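Local atomic coordinates of Esterase/lipase (Lactobacillus rhamnosus, PDB entry 4N5H), a protein that probably hydrolyses ester bonds as an esterase of the alpha/beta-hydrolase fold, and may also transfer acyl groups. Residues T52-Y57 / D81-R86. The protein carries 1 engineered substitution. Residues are numbered along the deposited sequence; the frame is centred on the assembly and turned at random.
With IPA (isopropyl alcohol), chain C.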
# COMPACT_ATOMS: atom_id res chain seq x y z
N THR A 52 -19.63 -15.76 2.58
CA THR A 52 -18.85 -15.22 3.68
C THR A 52 -19.37 -13.82 4.04
O THR A 52 -20.08 -13.19 3.28
CB THR A 52 -17.32 -15.12 3.35
OG1 THR A 52 -17.16 -14.33 2.18
CG2 THR A 52 -16.73 -16.51 3.19
N LEU A 53 -18.99 -13.37 5.21
CA LEU A 53 -19.44 -12.02 5.72
C LEU A 53 -18.31 -11.33 6.47
O LEU A 53 -17.37 -11.99 6.94
CB LEU A 53 -20.78 -12.08 6.49
CG LEU A 53 -20.78 -13.00 7.70
CD1 LEU A 53 -20.17 -12.32 8.94
CD2 LEU A 53 -22.18 -13.36 8.12
N ASN A 54 -18.48 -9.99 6.62
CA ASN A 54 -17.62 -9.18 7.44
C ASN A 54 -18.46 -8.58 8.55
O ASN A 54 -19.67 -8.26 8.35
CB ASN A 54 -16.99 -7.99 6.69
CG ASN A 54 -16.01 -8.42 5.60
OD1 ASN A 54 -15.42 -9.45 5.60
ND2 ASN A 54 -15.89 -7.56 4.64
N LEU A 55 -17.79 -8.35 9.67
CA LEU A 55 -18.34 -7.61 10.83
C LEU A 55 -17.48 -6.39 11.10
O LEU A 55 -16.24 -6.42 11.11
CB LEU A 55 -18.40 -8.47 12.08
CG LEU A 55 -19.09 -9.85 11.90
CD1 LEU A 55 -19.07 -10.65 13.17
CD2 LEU A 55 -20.52 -9.68 11.41
N TYR A 56 -18.16 -5.30 11.48
CA TYR A 56 -17.48 -4.01 11.68
C TYR A 56 -18.00 -3.42 13.02
O TYR A 56 -19.19 -3.54 13.38
CB TYR A 56 -17.81 -2.99 10.59
CG TYR A 56 -17.65 -3.47 9.17
CD1 TYR A 56 -18.61 -4.24 8.55
CD2 TYR A 56 -16.55 -3.05 8.43
CE1 TYR A 56 -18.47 -4.66 7.23
CE2 TYR A 56 -16.43 -3.43 7.08
CZ TYR A 56 -17.39 -4.27 6.51
OH TYR A 56 -17.29 -4.61 5.17
N TYR A 57 -17.10 -2.74 13.73
CA TYR A 57 -17.41 -2.17 15.02
C TYR A 57 -16.58 -0.88 15.27
O TYR A 57 -15.52 -0.68 14.75
CB TYR A 57 -16.85 -3.13 16.12
CG TYR A 57 -17.25 -4.60 15.97
CD1 TYR A 57 -16.46 -5.45 15.25
CD2 TYR A 57 -18.36 -5.12 16.57
CE1 TYR A 57 -16.75 -6.76 15.10
CE2 TYR A 57 -18.68 -6.46 16.46
CZ TYR A 57 -17.84 -7.30 15.70
OH TYR A 57 -18.13 -8.64 15.61
N ASP A 81 -19.18 -8.16 -3.73
CA ASP A 81 -18.83 -9.10 -2.70
C ASP A 81 -18.90 -8.41 -1.34
O ASP A 81 -19.33 -7.25 -1.30
CB ASP A 81 -17.43 -9.74 -2.93
CG ASP A 81 -16.30 -8.74 -2.98
OD1 ASP A 81 -16.36 -7.67 -2.32
OD2 ASP A 81 -15.33 -8.94 -3.81
N ARG A 82 -18.58 -9.11 -0.26
CA ARG A 82 -18.65 -8.53 1.09
C ARG A 82 -17.76 -7.34 1.32
O ARG A 82 -17.94 -6.62 2.30
CB ARG A 82 -18.34 -9.61 2.13
CG ARG A 82 -16.94 -10.19 2.09
CD ARG A 82 -16.77 -11.29 3.15
NE ARG A 82 -15.61 -12.07 2.77
CZ ARG A 82 -14.33 -11.68 2.80
NH1 ARG A 82 -13.90 -10.63 3.50
NH2 ARG A 82 -13.44 -12.46 2.17
N ASN A 83 -16.77 -7.11 0.46
CA ASN A 83 -15.89 -5.95 0.61
C ASN A 83 -16.31 -4.70 -0.14
O ASN A 83 -15.77 -3.59 0.10
CB ASN A 83 -14.44 -6.34 0.21
CG ASN A 83 -13.84 -7.37 1.16
OD1 ASN A 83 -14.10 -7.39 2.36
ND2 ASN A 83 -13.09 -8.31 0.58
N LEU A 84 -17.29 -4.83 -1.04
CA LEU A 84 -17.67 -3.72 -1.90
C LEU A 84 -18.04 -2.47 -1.17
O LEU A 84 -17.61 -1.37 -1.56
CB LEU A 84 -18.77 -4.13 -2.90
CG LEU A 84 -19.27 -3.09 -3.86
CD1 LEU A 84 -18.12 -2.70 -4.81
CD2 LEU A 84 -20.39 -3.65 -4.73
N ASN A 85 -18.89 -2.62 -0.12
CA ASN A 85 -19.33 -1.48 0.67
C ASN A 85 -18.59 -1.31 1.95
O ASN A 85 -19.10 -0.77 2.94
CB ASN A 85 -20.86 -1.68 0.97
CG ASN A 85 -21.75 -1.48 -0.26
OD1 ASN A 85 -21.30 -1.17 -1.35
ND2 ASN A 85 -23.04 -1.66 -0.03
N ARG A 86 -17.31 -1.71 1.98
CA ARG A 86 -16.59 -1.64 3.22
C ARG A 86 -16.49 -0.24 3.84
O ARG A 86 -16.63 -0.12 5.06
CB ARG A 86 -15.25 -2.30 3.13
CG ARG A 86 -14.27 -1.58 2.26
CD ARG A 86 -13.10 -2.56 1.95
NE ARG A 86 -12.14 -2.04 0.98
CZ ARG A 86 -12.23 -2.17 -0.32
NH1 ARG A 86 -13.24 -2.77 -0.88
NH2 ARG A 86 -11.26 -1.67 -1.09
C1 IPA C . -11.59 -2.24 -4.36
C2 IPA C . -12.99 -2.79 -4.76
C3 IPA C . -12.65 -3.97 -5.65
O2 IPA C . -13.70 -3.31 -3.56
O HOH W 1 -19.56 -5.62 4.13
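Leu53 and Arg82 are the closest CA pair, 5.9 Å apart, where segment 52-57, on strand 52-58, runs past two overlapping type I beta turns, Asp81 to Leu84 and Asn83 to Arg86, that lead into helix 86-94. Arg82 spans the contact: extended from CG to NE, its chain lays CD 3.7 Å from Leu53 C and presents the guanidinium edge to two oxygens. Arg82 NE donates to Thr52 OG1 at 2.8 Å, the acceptor lying close to the guanidinium plane, while NH1 donates to Asn54 OD1 on a lone pair in the carbonyl plane, with an N-H...O angle of 156°. Each oxygen has a second partner: Thr52 OG1 bonds to the backbone oxygen of Pro49, just before the strand, and Asn54 OD1 accepts from the backbone N of Glu40 on the adjacent strand 35-42. Replacing Arg82 by an alanine would probably leave Thr52 OG1 and Asn54 OD1 each short of a donor and open a gap beside the strand. The amide of Asn54 works at both ends: with CG beside the backbone N (chi1 -66°), ND2 reaches Asn83 OD1 at 2.9 Å, the two amide planes only 21° apart, and it makes a weak bond of 3.3 Å to Tyr56 OH. That hydroxyl packs 3.7 Å from Arg86 CB, and a water 2.7 Å from Tyr56 OH donates to Arg82 O, linking ring edge to turn. Within the turns, Asp81 OD1 accepts from Asn83 N in an Asx turn, and Asn83 O receives Arg86 N and NH1 from opposite faces of its plane. The contact belongs to the protein's alpha/beta-hydrolase fold, tying antiparallel strand 52-58, near one end of the central sheet, to the loop that connects strand 66-72 to helix 86-94.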